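Local coordinates for light harvesting complex 1 Protein W (PDB 6Z5S) that spans the membrane as part of the reaction-centre light-harvesting 1 ring, contacting bacteriochlorophyll a and spirilloxanthin, and probably interrupts that ring to let quinone pass, at residues E63-D66 with A67-L71; L82-G85 with P86-F89; M41-G44 with P45-L49; A24-E28 with G29-C33. One frame throughout, in Å; residues are numbered along the deposited sequence.

Contact 1 of 4, residues E63-D66 with A67-L71; sequences EVLD and ATAML. With LMT (dodecyl-beta-D-maltoside), chain B.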
loop_
_atom_site.group_PDB
_atom_site.type_symbol
_atom_site.label_atom_id
_atom_site.label_comp_id
_atom_site.label_asym_id
_atom_site.label_seq_id
_atom_site.Cartn_x
_atom_site.Cartn_y
_atom_site.Cartn_z
ATOM N N GLU A 63 -23.445 -3.837 58.500
ATOM C CA GLU A 63 -24.609 -4.072 57.661
ATOM C C GLU A 63 -24.753 -5.561 57.395
ATOM O O GLU A 63 -23.755 -6.277 57.304
ATOM C CB GLU A 63 -24.484 -3.303 56.341
ATOM C CG GLU A 63 -25.638 -3.502 55.386
ATOM C CD GLU A 63 -26.941 -2.972 55.933
ATOM O OE1 GLU A 63 -26.908 -2.034 56.758
ATOM O OE2 GLU A 63 -28.004 -3.498 55.540
ATOM N N VAL A 64 -25.997 -6.018 57.270
ATOM C CA VAL A 64 -26.298 -7.391 56.881
ATOM C C VAL A 64 -26.787 -7.391 55.438
ATOM O O VAL A 64 -27.570 -6.522 55.032
ATOM C CB VAL A 64 -27.326 -8.030 57.835
ATOM C CG1 VAL A 64 -28.664 -7.312 57.766
ATOM C CG2 VAL A 64 -27.487 -9.507 57.533
ATOM N N LEU A 65 -26.307 -8.353 54.654
ATOM C CA LEU A 65 -26.533 -8.382 53.219
ATOM C C LEU A 65 -27.455 -9.531 52.842
ATOM O O LEU A 65 -27.534 -10.542 53.544
ATOM C CB LEU A 65 -25.215 -8.523 52.462
ATOM C CG LEU A 65 -24.280 -7.320 52.532
ATOM C CD1 LEU A 65 -23.172 -7.447 51.509
ATOM C CD2 LEU A 65 -25.056 -6.032 52.323
ATOM N N ASP A 66 -28.145 -9.367 51.719
ATOM C CA ASP A 66 -28.966 -10.427 51.153
ATOM C C ASP A 66 -28.074 -11.381 50.366
ATOM O O ASP A 66 -26.845 -11.333 50.450
ATOM C CB ASP A 66 -30.062 -9.840 50.271
ATOM C CG ASP A 66 -31.091 -9.074 51.059
ATOM O OD1 ASP A 66 -31.303 -9.410 52.240
ATOM O OD2 ASP A 66 -31.691 -8.135 50.499
ATOM N N ALA A 67 -28.686 -12.265 49.582
ATOM C CA ALA A 67 -27.899 -13.070 48.658
ATOM C C ALA A 67 -27.410 -12.228 47.489
ATOM O O ALA A 67 -26.246 -12.327 47.089
ATOM C CB ALA A 67 -28.718 -14.258 48.162
ATOM N N THR A 68 -28.278 -11.375 46.948
ATOM C CA THR A 68 -27.908 -10.562 45.797
ATOM C C THR A 68 -26.814 -9.565 46.153
ATOM O O THR A 68 -25.819 -9.428 45.428
ATOM C CB THR A 68 -29.135 -9.831 45.263
ATOM O OG1 THR A 68 -30.226 -10.750 45.158
ATOM C CG2 THR A 68 -28.846 -9.237 43.905
ATOM N N ALA A 69 -26.994 -8.838 47.256
ATOM C CA ALA A 69 -25.994 -7.863 47.664
ATOM C C ALA A 69 -24.678 -8.545 47.999
ATOM O O ALA A 69 -23.602 -8.041 47.655
ATOM C CB ALA A 69 -26.506 -7.056 48.854
ATOM N N MET A 70 -24.743 -9.705 48.649
ATOM C CA MET A 70 -23.521 -10.433 48.957
ATOM C C MET A 70 -22.809 -10.871 47.687
ATOM O O MET A 70 -21.578 -10.829 47.615
ATOM C CB MET A 70 -23.830 -11.638 49.835
ATOM C CG MET A 70 -22.652 -12.094 50.656
ATOM S SD MET A 70 -22.194 -10.853 51.879
ATOM C CE MET A 70 -20.622 -10.288 51.234
ATOM N N LEU A 71 -23.564 -11.289 46.669
ATOM C CA LEU A 71 -22.947 -11.702 45.413
ATOM C C LEU A 71 -22.286 -10.525 44.718
ATOM O O LEU A 71 -21.146 -10.624 44.249
ATOM C CB LEU A 71 -23.987 -12.343 44.500
ATOM C CG LEU A 71 -24.354 -13.768 44.885
ATOM C CD1 LEU A 71 -25.276 -14.378 43.853
ATOM C CD2 LEU A 71 -23.096 -14.586 45.051
HETATM C C1B LMT B . -31.646 -18.127 48.631
HETATM C C2B LMT B . -32.528 -16.951 48.186
HETATM C C3B LMT B . -33.747 -16.833 49.111
HETATM C C4B LMT B . -33.286 -16.880 50.582
HETATM C C5B LMT B . -32.571 -18.225 50.802
HETATM C C6B LMT B . -33.390 -19.110 51.735
HETATM O O1B LMT B . -30.434 -17.644 49.117
HETATM O O2B LMT B . -31.759 -15.828 48.258
HETATM O O3B LMT B . -34.688 -17.789 48.830
HETATM O "O4'" LMT B . -32.402 -15.858 50.839
HETATM O O5B LMT B . -32.294 -18.900 49.596
HETATM O O6B LMT B . -32.745 -20.304 51.937
HETATM C "C1'" LMT B . -27.095 -17.809 47.483
HETATM C "C2'" LMT B . -28.433 -18.251 46.887
HETATM C "C3'" LMT B . -29.178 -19.209 47.848
HETATM C "C4'" LMT B . -29.379 -18.572 49.231
HETATM C "C5'" LMT B . -28.072 -17.811 49.561
HETATM C "C6'" LMT B . -27.692 -17.783 51.020
HETATM O "O1'" LMT B . -26.072 -18.353 46.775
HETATM O "O2'" LMT B . -29.199 -17.133 46.739
HETATM O "O3'" LMT B . -28.512 -20.382 47.975
HETATM O "O5'" LMT B . -27.006 -18.317 48.801
HETATM O "O6'" LMT B . -28.429 -18.762 51.636
HETATM C C1 LMT B . -25.925 -17.853 45.467
HETATM C C2 LMT B . -25.452 -19.027 44.669
HETATM C C3 LMT B . -24.429 -18.759 43.619
HETATM C C4 LMT B . -23.927 -20.093 43.141
HETATM C C5 LMT B . -22.540 -19.966 42.627
HETATM C C6 LMT B . -21.709 -21.161 42.939
HETATM C C7 LMT B . -20.302 -20.961 42.459
HETATM C C8 LMT B . -19.871 -19.584 42.802
HETATM C C9 LMT B . -18.399 -19.381 42.849
HETATM C C10 LMT B . -18.151 -17.898 42.792
HETATM C C11 LMT B . -19.129 -17.121 43.609
HETATM C C12 LMT B . -18.902 -15.655 43.492
#
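Leu65 lays its branched end against two side chains of the first helical turn. CD1 approaches the sulfur of Met70, with Leu65 CD1 to Met70 SD at 3.6 Å. The other methyl rests on Ala69, with Leu65 CD2 to Ala69 CB at 3.9 Å. The side chains of Leu65 and Met70 cross at about a right angle. Met70 reaches the leucine because its chain bends at chi2 (66°). An alanine here would remove both methyls, and would probably leave Ala69 CB without its partner and Met70 SD with only the CB beside it. Asp66 occupies the N-cap position of helix 67-89, which is predicted to cross the membrane, but its carboxylate makes no capping bond. The first helical bond runs from Met70 N to Asp66 O, 3.2 Å. The end of the Asp66 side chain leads away from the turn. Ala69 CB also lies 4.0 Å from Asp66 N. Beyond, Ala67 CB meets a maltoside detergent at its O2', 3.2 Å away.

Contact 2 of 4, residues L82-G85 with P86-F89; sequences LFVG and PVVF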
loop_
_atom_site.group_PDB
_atom_site.type_symbol
_atom_site.label_atom_id
_atom_site.label_comp_id
_atom_site.label_asym_id
_atom_site.label_seq_id
_atom_site.Cartn_x
_atom_site.Cartn_y
_atom_site.Cartn_z
ATOM N N LEU A 82 -9.406 -15.906 41.335
ATOM C CA LEU A 82 -9.197 -16.714 40.140
ATOM C C LEU A 82 -7.799 -16.530 39.571
ATOM O O LEU A 82 -7.287 -17.420 38.884
ATOM C CB LEU A 82 -10.243 -16.354 39.086
ATOM C CG LEU A 82 -10.714 -17.452 38.141
ATOM C CD1 LEU A 82 -11.352 -18.578 38.920
ATOM C CD2 LEU A 82 -11.690 -16.882 37.138
ATOM N N PHE A 83 -7.171 -15.387 39.843
ATOM C CA PHE A 83 -5.806 -15.108 39.420
ATOM C C PHE A 83 -4.777 -15.387 40.504
ATOM O O PHE A 83 -3.688 -15.878 40.201
ATOM C CB PHE A 83 -5.677 -13.651 38.974
ATOM C CG PHE A 83 -6.141 -13.402 37.572
ATOM C CD1 PHE A 83 -5.280 -13.570 36.505
ATOM C CD2 PHE A 83 -7.439 -12.996 37.322
ATOM C CE1 PHE A 83 -5.704 -13.337 35.212
ATOM C CE2 PHE A 83 -7.871 -12.764 36.034
ATOM C CZ PHE A 83 -7.002 -12.936 34.977
ATOM N N VAL A 84 -5.092 -15.082 41.766
ATOM C CA VAL A 84 -4.109 -15.250 42.829
ATOM C C VAL A 84 -3.867 -16.718 43.142
ATOM O O VAL A 84 -2.825 -17.061 43.707
ATOM C CB VAL A 84 -4.528 -14.503 44.109
ATOM C CG1 VAL A 84 -5.520 -15.319 44.911
ATOM C CG2 VAL A 84 -3.316 -14.175 44.951
ATOM N N GLY A 85 -4.800 -17.597 42.797
ATOM C CA GLY A 85 -4.586 -19.016 42.964
ATOM C C GLY A 85 -3.370 -19.525 42.211
ATOM O O GLY A 85 -2.403 -20.015 42.808
ATOM N N PRO A 86 -3.397 -19.419 40.879
ATOM C CA PRO A 86 -2.298 -19.988 40.083
ATOM C C PRO A 86 -0.936 -19.387 40.375
ATOM O O PRO A 86 0.060 -20.117 40.355
ATOM C CB PRO A 86 -2.738 -19.709 38.641
ATOM C CG PRO A 86 -4.206 -19.597 38.715
ATOM C CD PRO A 86 -4.502 -18.954 40.025
ATOM N N VAL A 87 -0.846 -18.083 40.643
ATOM C CA VAL A 87 0.475 -17.499 40.856
ATOM C C VAL A 87 1.053 -17.947 42.192
ATOM O O VAL A 87 2.266 -18.144 42.312
ATOM C CB VAL A 87 0.425 -15.966 40.735
ATOM C CG1 VAL A 87 -0.336 -15.571 39.487
ATOM C CG2 VAL A 87 -0.193 -15.333 41.962
ATOM N N VAL A 88 0.210 -18.135 43.206
ATOM C CA VAL A 88 0.706 -18.681 44.460
ATOM C C VAL A 88 1.102 -20.136 44.276
ATOM O O VAL A 88 2.117 -20.589 44.817
ATOM C CB VAL A 88 -0.338 -18.513 45.576
ATOM C CG1 VAL A 88 0.049 -19.336 46.785
ATOM C CG2 VAL A 88 -0.462 -17.056 45.961
ATOM N N PHE A 89 0.325 -20.891 43.497
ATOM C CA PHE A 89 0.691 -22.282 43.260
ATOM C C PHE A 89 2.002 -22.395 42.498
ATOM O O PHE A 89 2.770 -23.335 42.729
ATOM C CB PHE A 89 -0.403 -23.015 42.494
ATOM C CG PHE A 89 0.080 -24.265 41.830
ATOM C CD1 PHE A 89 0.231 -25.425 42.553
ATOM C CD2 PHE A 89 0.417 -24.274 40.489
ATOM C CE1 PHE A 89 0.689 -26.570 41.958
ATOM C CE2 PHE A 89 0.879 -25.420 39.890
ATOM C CZ PHE A 89 1.013 -26.569 40.626
#
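Phe83 and Phe89 bring flat rings to this helical turn, yet they touch across it through other atoms. Phe83 uses its backbone: its O lies 3.2 Å from Pro86 CD and also meets a methyl of Val87. Phe89 uses its CB, 3.6 Å from Gly85 O, while its ring leads away, CG being anti to the backbone N (chi1 161°). The ring of Phe89 meets that of Phe92 with the planes about 20° apart. The ring of Phe83 is edge-to-face with Phe79. Between them sits a proline kink within a transmembrane helix. Pro86 has no N-H to give to the turn before, and its CD instead faces Leu82 O at 3.4 Å. Phe83 O also has no bond from Val87 N. The i to i+4 pattern returns with Val88 N, which donates to Val84 O at 3.3 Å, and Phe89 N donates to Gly85 O at 2.9 Å. Val84 and Val88 lie side by side and point the same way, with their CG2 methyls 4.2 Å apart. Leu82 belongs to the bacteriochlorophyll pocket. In helix 67-89, Val84, Val88 and Phe89 pack on helix 10-24, while Leu82, Pro86 and Phe89 pack on helix 37-57.

Contact 3 of 4, residues M41-G44 with P45-L49; sequences MVVG and PFITL. With BCL (bacteriochlorophyll a), chain C.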
loop_
_atom_site.group_PDB
_atom_site.type_symbol
_atom_site.label_atom_id
_atom_site.label_comp_id
_atom_site.label_asym_id
_atom_site.label_seq_id
_atom_site.Cartn_x
_atom_site.Cartn_y
_atom_site.Cartn_z
ATOM N N MET A 41 -6.922 -22.775 40.735
ATOM C CA MET A 41 -7.625 -21.672 40.098
ATOM C C MET A 41 -9.088 -21.625 40.515
ATOM O O MET A 41 -9.628 -20.544 40.774
ATOM C CB MET A 41 -7.513 -21.795 38.583
ATOM C CG MET A 41 -8.065 -20.616 37.819
ATOM S SD MET A 41 -7.916 -20.851 36.041
ATOM C CE MET A 41 -6.143 -20.750 35.840
ATOM N N VAL A 42 -9.740 -22.780 40.601
ATOM C CA VAL A 42 -11.181 -22.820 40.802
ATOM C C VAL A 42 -11.589 -23.004 42.257
ATOM O O VAL A 42 -12.757 -22.759 42.591
ATOM C CB VAL A 42 -11.819 -23.924 39.937
ATOM C CG1 VAL A 42 -11.352 -23.793 38.501
ATOM C CG2 VAL A 42 -11.485 -25.290 40.495
ATOM N N VAL A 43 -10.678 -23.433 43.132
ATOM C CA VAL A 43 -11.044 -23.543 44.536
ATOM C C VAL A 43 -11.211 -22.171 45.166
ATOM O O VAL A 43 -11.863 -22.040 46.206
ATOM C CB VAL A 43 -10.005 -24.375 45.306
ATOM C CG1 VAL A 43 -8.742 -23.566 45.531
ATOM C CG2 VAL A 43 -10.584 -24.855 46.625
ATOM N N GLY A 44 -10.658 -21.137 44.546
ATOM C CA GLY A 44 -10.672 -19.811 45.105
ATOM C C GLY A 44 -12.044 -19.176 45.204
ATOM O O GLY A 44 -12.466 -18.732 46.277
ATOM N N PRO A 45 -12.752 -19.080 44.076
ATOM C CA PRO A 45 -14.112 -18.527 44.122
ATOM C C PRO A 45 -15.029 -19.231 45.099
ATOM O O PRO A 45 -15.897 -18.582 45.687
ATOM C CB PRO A 45 -14.590 -18.685 42.676
ATOM C CG PRO A 45 -13.358 -18.555 41.892
ATOM C CD PRO A 45 -12.283 -19.237 42.691
ATOM N N PHE A 46 -14.862 -20.532 45.319
ATOM C CA PHE A 46 -15.697 -21.196 46.314
ATOM C C PHE A 46 -15.315 -20.762 47.723
ATOM O O PHE A 46 -16.187 -20.563 48.579
ATOM C CB PHE A 46 -15.590 -22.707 46.155
ATOM C CG PHE A 46 -16.240 -23.215 44.913
ATOM C CD1 PHE A 46 -17.615 -23.181 44.779
ATOM C CD2 PHE A 46 -15.482 -23.710 43.871
ATOM C CE1 PHE A 46 -18.221 -23.641 43.631
ATOM C CE2 PHE A 46 -16.085 -24.171 42.724
ATOM C CZ PHE A 46 -17.456 -24.132 42.605
ATOM N N ILE A 47 -14.015 -20.603 47.973
ATOM C CA ILE A 47 -13.556 -20.076 49.253
ATOM C C ILE A 47 -14.174 -18.710 49.515
ATOM O O ILE A 47 -14.729 -18.456 50.589
ATOM C CB ILE A 47 -12.020 -20.008 49.281
ATOM C CG1 ILE A 47 -11.420 -21.412 49.314
ATOM C CG2 ILE A 47 -11.550 -19.183 50.460
ATOM C CD1 ILE A 47 -11.944 -22.272 50.431
ATOM N N THR A 48 -14.083 -17.806 48.537
ATOM C CA THR A 48 -14.620 -16.469 48.755
ATOM C C THR A 48 -16.140 -16.484 48.851
ATOM O O THR A 48 -16.713 -15.673 49.582
ATOM C CB THR A 48 -14.153 -15.505 47.667
ATOM O OG1 THR A 48 -14.538 -14.173 48.018
ATOM C CG2 THR A 48 -14.771 -15.838 46.362
ATOM N N LEU A 49 -16.807 -17.405 48.155
ATOM C CA LEU A 49 -18.249 -17.546 48.317
ATOM C C LEU A 49 -18.607 -17.892 49.753
ATOM O O LEU A 49 -19.451 -17.235 50.370
ATOM C CB LEU A 49 -18.786 -18.620 47.376
ATOM C CG LEU A 49 -20.274 -18.907 47.581
ATOM C CD1 LEU A 49 -21.117 -17.760 47.049
ATOM C CD2 LEU A 49 -20.675 -20.227 46.959
HETATM MG MG BCL C . -19.416 -19.402 39.390
HETATM C CHA BCL C . -19.046 -22.664 38.468
HETATM C CHB BCL C . -16.113 -18.957 38.959
HETATM C CHC BCL C . -19.874 -16.109 39.973
HETATM C CHD BCL C . -22.895 -19.771 39.212
HETATM N NA BCL C . -17.853 -20.589 39.013
HETATM C C1A BCL C . -17.853 -21.834 38.708
HETATM C C2A BCL C . -16.489 -22.425 38.580
HETATM C C3A BCL C . -15.616 -21.321 39.090
HETATM C C4A BCL C . -16.578 -20.194 39.033
HETATM C CMA BCL C . -15.180 -21.571 40.520
HETATM C CAA BCL C . -16.147 -22.683 37.128
HETATM C CBA BCL C . -15.615 -24.094 36.937
HETATM C CGA BCL C . -14.586 -24.088 35.842
HETATM O O1A BCL C . -14.107 -23.044 35.447
HETATM O O2A BCL C . -14.134 -25.322 35.234
HETATM N NB BCL C . -18.187 -17.766 39.431
HETATM C C1B BCL C . -16.855 -17.738 39.270
HETATM C C2B BCL C . -16.190 -16.420 39.377
HETATM C C3B BCL C . -17.345 -15.564 39.680
HETATM C C4B BCL C . -18.493 -16.496 39.706
HETATM C CMB BCL C . -14.726 -16.120 39.209
HETATM C CAB BCL C . -17.407 -14.096 39.928
HETATM O OBB BCL C . -18.284 -13.651 40.639
HETATM C CBB BCL C . -16.403 -13.199 39.276
HETATM N NC BCL C . -20.996 -18.190 39.582
HETATM C C1C BCL C . -20.943 -16.867 39.795
HETATM C C2C BCL C . -22.270 -16.201 39.831
HETATM C C3C BCL C . -23.190 -17.371 39.709
HETATM C C4C BCL C . -22.243 -18.493 39.498
HETATM C CMC BCL C . -22.465 -15.514 41.168
HETATM C CAC BCL C . -24.087 -17.306 38.487
HETATM C CBC BCL C . -25.213 -16.318 38.653
HETATM N ND BCL C . -20.794 -20.825 38.916
HETATM C C1D BCL C . -22.125 -20.953 38.894
HETATM C C2D BCL C . -22.591 -22.319 38.504
HETATM C C3D BCL C . -21.294 -22.968 38.339
HETATM C C4D BCL C . -20.351 -22.076 38.609
HETATM C CMD BCL C . -23.881 -23.048 38.276
HETATM C CAD BCL C . -20.665 -24.253 37.993
HETATM O OBD BCL C . -21.265 -25.332 37.675
HETATM C CBD BCL C . -19.191 -24.094 38.052
HETATM C CGD BCL C . -18.639 -25.081 39.024
HETATM O O1D BCL C . -19.050 -25.145 40.162
HETATM O O2D BCL C . -17.624 -26.014 38.591
HETATM C CED BCL C . -17.265 -27.100 39.432
HETATM C C1 BCL C . -12.780 -25.407 34.812
HETATM C C2 BCL C . -12.154 -26.592 35.499
HETATM C C3 BCL C . -10.871 -26.926 35.322
HETATM C C4 BCL C . -10.335 -28.124 36.046
HETATM C C5 BCL C . -9.972 -26.102 34.428
HETATM C C6 BCL C . -9.353 -24.946 35.209
HETATM C C7 BCL C . -8.661 -23.931 34.303
HETATM C C8 BCL C . -7.480 -24.537 33.551
HETATM C C9 BCL C . -6.160 -24.223 34.249
HETATM C C10 BCL C . -7.499 -24.057 32.099
HETATM C C11 BCL C . -6.232 -23.325 31.664
HETATM C C12 BCL C . -6.520 -21.858 31.357
HETATM C C13 BCL C . -6.527 -21.599 29.854
HETATM C C14 BCL C . -5.217 -20.967 29.406
HETATM C C15 BCL C . -7.713 -20.709 29.487
HETATM C C16 BCL C . -8.166 -20.948 28.050
HETATM C C17 BCL C . -9.426 -20.158 27.713
HETATM C C18 BCL C . -9.584 -20.007 26.204
HETATM C C19 BCL C . -10.364 -18.746 25.858
HETATM C C20 BCL C . -10.241 -21.232 25.578
#
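Val42 O meets the ring of Phe46 obliquely at CD2, 3.2 Å away. This is a proline-kinked turn of transmembrane helix 37-57, and it lines the bacteriochlorophyll a pocket. Pro45 has no N-H, so Met41 O faces Pro45 CD at 3.5 Å where a helical bond would otherwise form. Val42 O also lacks its helical donor. The regular bonds return with the next two acceptors. Val43 O takes the N-H of Ile47 at 3.1 Å, with an N-H...O angle of 159°. Gly44 O takes that of Thr48 at 2.9 Å, almost straight at 165°. Pro45 CB lies 3.7 Å from the pigment's methyl CMA, and Phe46 CE2 lies 3.5 Å from it. Phe46 CG lies beside the backbone N (chi1 -70°), and the ring turns its edge to the pigment's ester, with Phe46 CZ 3.1 Å from O1D. A serine in place of Phe46 would probably leave a gap beside CMA and O1D without its ring neighbour. Met41 SD packs on the pigment's tail, 3.6 Å from C7.

Contact 4 of 4, residues A24-E28 with G29-C33; sequences ASAPE and GKLYC. With CRT (spirilloxanthin), chain D.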
loop_
_atom_site.group_PDB
_atom_site.type_symbol
_atom_site.label_atom_id
_atom_site.label_comp_id
_atom_site.label_asym_id
_atom_site.label_seq_id
_atom_site.Cartn_x
_atom_site.Cartn_y
_atom_site.Cartn_z
ATOM N N ALA A 24 2.794 -28.012 47.648
ATOM C CA ALA A 24 3.684 -28.936 48.337
ATOM C C ALA A 24 3.227 -30.377 48.152
ATOM O O ALA A 24 4.051 -31.278 47.968
ATOM C CB ALA A 24 3.763 -28.583 49.821
ATOM N N SER A 25 1.920 -30.609 48.182
ATOM C CA SER A 25 1.386 -31.963 48.144
ATOM C C SER A 25 1.244 -32.522 46.735
ATOM O O SER A 25 0.771 -33.652 46.589
ATOM C CB SER A 25 0.032 -32.007 48.847
ATOM O OG SER A 25 -0.686 -33.167 48.472
ATOM N N ALA A 26 1.627 -31.771 45.701
ATOM C CA ALA A 26 1.591 -32.288 44.339
ATOM C C ALA A 26 2.553 -33.463 44.225
ATOM O O ALA A 26 3.774 -33.265 44.222
ATOM C CB ALA A 26 1.953 -31.198 43.330
ATOM N N PRO A 27 2.045 -34.688 44.110
ATOM C CA PRO A 27 2.900 -35.866 44.292
ATOM C C PRO A 27 4.070 -35.946 43.326
ATOM O O PRO A 27 5.226 -35.997 43.755
ATOM C CB PRO A 27 1.930 -37.036 44.085
ATOM C CG PRO A 27 0.578 -36.466 44.305
ATOM C CD PRO A 27 0.654 -35.060 43.817
ATOM N N GLU A 28 3.795 -35.951 42.033
ATOM C CA GLU A 28 4.816 -36.188 41.026
ATOM C C GLU A 28 5.028 -34.932 40.193
ATOM O O GLU A 28 4.390 -33.899 40.405
ATOM C CB GLU A 28 4.433 -37.372 40.133
ATOM C CG GLU A 28 3.266 -37.104 39.185
ATOM C CD GLU A 28 1.909 -37.361 39.822
ATOM O OE1 GLU A 28 1.785 -37.197 41.049
ATOM O OE2 GLU A 28 0.959 -37.724 39.100
ATOM N N GLY A 29 5.953 -35.030 39.246
ATOM C CA GLY A 29 6.125 -33.988 38.263
ATOM C C GLY A 29 5.058 -34.049 37.195
ATOM O O GLY A 29 4.330 -35.031 37.056
ATOM N N LYS A 30 4.956 -32.963 36.438
ATOM C CA LYS A 30 3.952 -32.794 35.393
ATOM C C LYS A 30 2.530 -32.862 35.944
ATOM O O LYS A 30 1.565 -32.894 35.176
ATOM C CB LYS A 30 4.157 -33.811 34.260
ATOM C CG LYS A 30 3.361 -33.539 33.000
ATOM C CD LYS A 30 3.423 -32.079 32.602
ATOM C CE LYS A 30 4.755 -31.716 31.992
ATOM N NZ LYS A 30 4.724 -30.338 31.428
ATOM N N LEU A 31 2.372 -32.876 37.266
ATOM C CA LEU A 31 1.065 -32.685 37.871
ATOM C C LEU A 31 0.766 -31.213 38.115
ATOM O O LEU A 31 -0.350 -30.878 38.521
ATOM C CB LEU A 31 0.962 -33.507 39.164
ATOM C CG LEU A 31 -0.416 -33.742 39.788
ATOM C CD1 LEU A 31 -0.496 -35.127 40.372
ATOM C CD2 LEU A 31 -0.694 -32.740 40.882
ATOM N N TYR A 32 1.722 -30.322 37.841
ATOM C CA TYR A 32 1.390 -28.906 37.738
ATOM C C TYR A 32 0.435 -28.661 36.577
ATOM O O TYR A 32 -0.562 -27.944 36.724
ATOM C CB TYR A 32 2.662 -28.070 37.578
ATOM C CG TYR A 32 3.186 -27.982 36.166
ATOM C CD1 TYR A 32 3.869 -29.044 35.593
ATOM C CD2 TYR A 32 2.983 -26.846 35.397
ATOM C CE1 TYR A 32 4.346 -28.973 34.298
ATOM C CE2 TYR A 32 3.454 -26.767 34.101
ATOM C CZ TYR A 32 4.136 -27.835 33.557
ATOM O OH TYR A 32 4.607 -27.762 32.268
ATOM N N CYS A 33 0.710 -29.269 35.421
ATOM C CA CYS A 33 -0.159 -29.236 34.251
ATOM C C CYS A 33 -1.465 -29.964 34.495
ATOM O O CYS A 33 -2.323 -30.004 33.609
ATOM C CB CYS A 33 0.579 -29.851 33.059
ATOM S SG CYS A 33 -0.268 -29.802 31.472
HETATM C C1M CRT D . 2.207 -38.320 35.142
HETATM O O1 CRT D . 1.216 -38.646 36.102
HETATM C C1 CRT D . 0.205 -39.605 35.741
HETATM C C2 CRT D . -0.507 -39.058 34.512
HETATM C C3 CRT D . 0.891 -40.929 35.445
HETATM C C4 CRT D . -0.793 -39.771 36.896
HETATM C C5 CRT D . -1.606 -38.562 37.240
HETATM C C6 CRT D . -2.920 -38.457 37.064
HETATM C C7 CRT D . -3.723 -37.328 37.301
HETATM C C8 CRT D . -3.161 -36.202 38.076
HETATM C C9 CRT D . -5.025 -37.211 36.800
HETATM C C10 CRT D . -5.916 -36.163 36.905
HETATM C C11 CRT D . -7.125 -36.110 36.244
HETATM C C12 CRT D . -8.153 -35.167 36.342
HETATM C C13 CRT D . -8.001 -34.059 37.299
HETATM C C14 CRT D . -9.319 -35.230 35.570
HETATM C C15 CRT D . -10.442 -34.429 35.616
HETATM C C16 CRT D . -11.531 -34.613 34.796
HETATM C C17 CRT D . -12.706 -33.868 34.675
HETATM C C18 CRT D . -13.001 -32.815 35.668
HETATM C C19 CRT D . -13.597 -34.073 33.619
HETATM C C20 CRT D . -14.681 -33.325 33.229
HETATM C C21 CRT D . -15.409 -33.434 32.056
HETATM C C22 CRT D . -16.449 -32.675 31.580
HETATM C C23 CRT D . -17.039 -32.693 30.314
HETATM C C24 CRT D . -16.598 -33.708 29.336
HETATM C C25 CRT D . -18.017 -31.772 29.937
HETATM C C26 CRT D . -18.616 -31.572 28.715
HETATM C C27 CRT D . -19.488 -30.531 28.514
HETATM C C28 CRT D . -20.176 -30.131 27.369
HETATM C C29 CRT D . -20.093 -30.953 26.145
HETATM C C30 CRT D . -20.935 -28.960 27.364
HETATM C C31 CRT D . -21.637 -28.340 26.361
HETATM C C32 CRT D . -22.317 -27.187 26.664
HETATM C C33 CRT D . -23.062 -26.329 25.862
HETATM C C34 CRT D . -23.128 -26.571 24.405
HETATM C C35 CRT D . -23.753 -25.247 26.409
HETATM C C36 CRT D . -24.422 -24.283 25.790
HETATM C C37 CRT D . -25.051 -23.137 26.510
HETATM C C38 CRT D . -24.467 -21.757 26.189
HETATM C C39 CRT D . -25.150 -20.687 27.025
HETATM C C40 CRT D . -22.962 -21.761 26.403
HETATM O O2 CRT D . -24.700 -21.494 24.795
HETATM C C2M CRT D . -24.289 -20.249 24.279
#
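Glu28 CG lies between its backbone N and carbonyl carbon (chi1 71°), and a bend at chi2 (-86°) brings the carboxylate against Leu31 CD1. Leu31 CG is anti to its backbone N (chi1 -165°), which carries CD1 up to the carboxylate. The two side chains cross at about a right angle, with Leu31 CD1 3.2 Å from both Glu28 OE1 and Glu28 OE2. The leucine also has apolar company: CD1 lies 3.6 Å from Pro27 CD, and CD2 lies 3.9 Å from Ala26 CB. Farther along, Lys30 NZ donates to Tyr32 OH at 2.7 Å. Ala26 and Tyr32 pack on Phe92, beyond the end of helix 67-89. On the carotenoid side, Glu28 OE2 lies 3.1 Å from the methoxy oxygen O1 of spirilloxanthin, and Leu31 CD1 lies 3.7 Å from its methyl C8. The loop between helices 10-24 and 37-57 thus forms part of the pocket for one end of the carotenoid.

How the contacts relate
Contacts 2 and 3 are both proline-kinked turns, on helices 67-89 and 37-57, with centres 11 Å apart. They touch directly: Leu82 CD1 lies 3.6 Å from Pro45 CG, and Pro86 CG lies 3.7 Å from Met41 CE. Both hold residues of the bacteriochlorophyll pocket. Contact 4 serves spirilloxanthin instead. Its centre is 15 Å from that of contact 2, which it meets where Phe89 CZ lies 3.7 Å from Tyr32 CA. Contact 1 starts the helix that contact 2 kinks, on the opposite side of the chain's centre. It reaches contact 3 through Leu71 CD2 and Leu49 CD1, 4.2 Å apart. Contacts 1 and 4 are farthest apart, with centres 38 Å from each other.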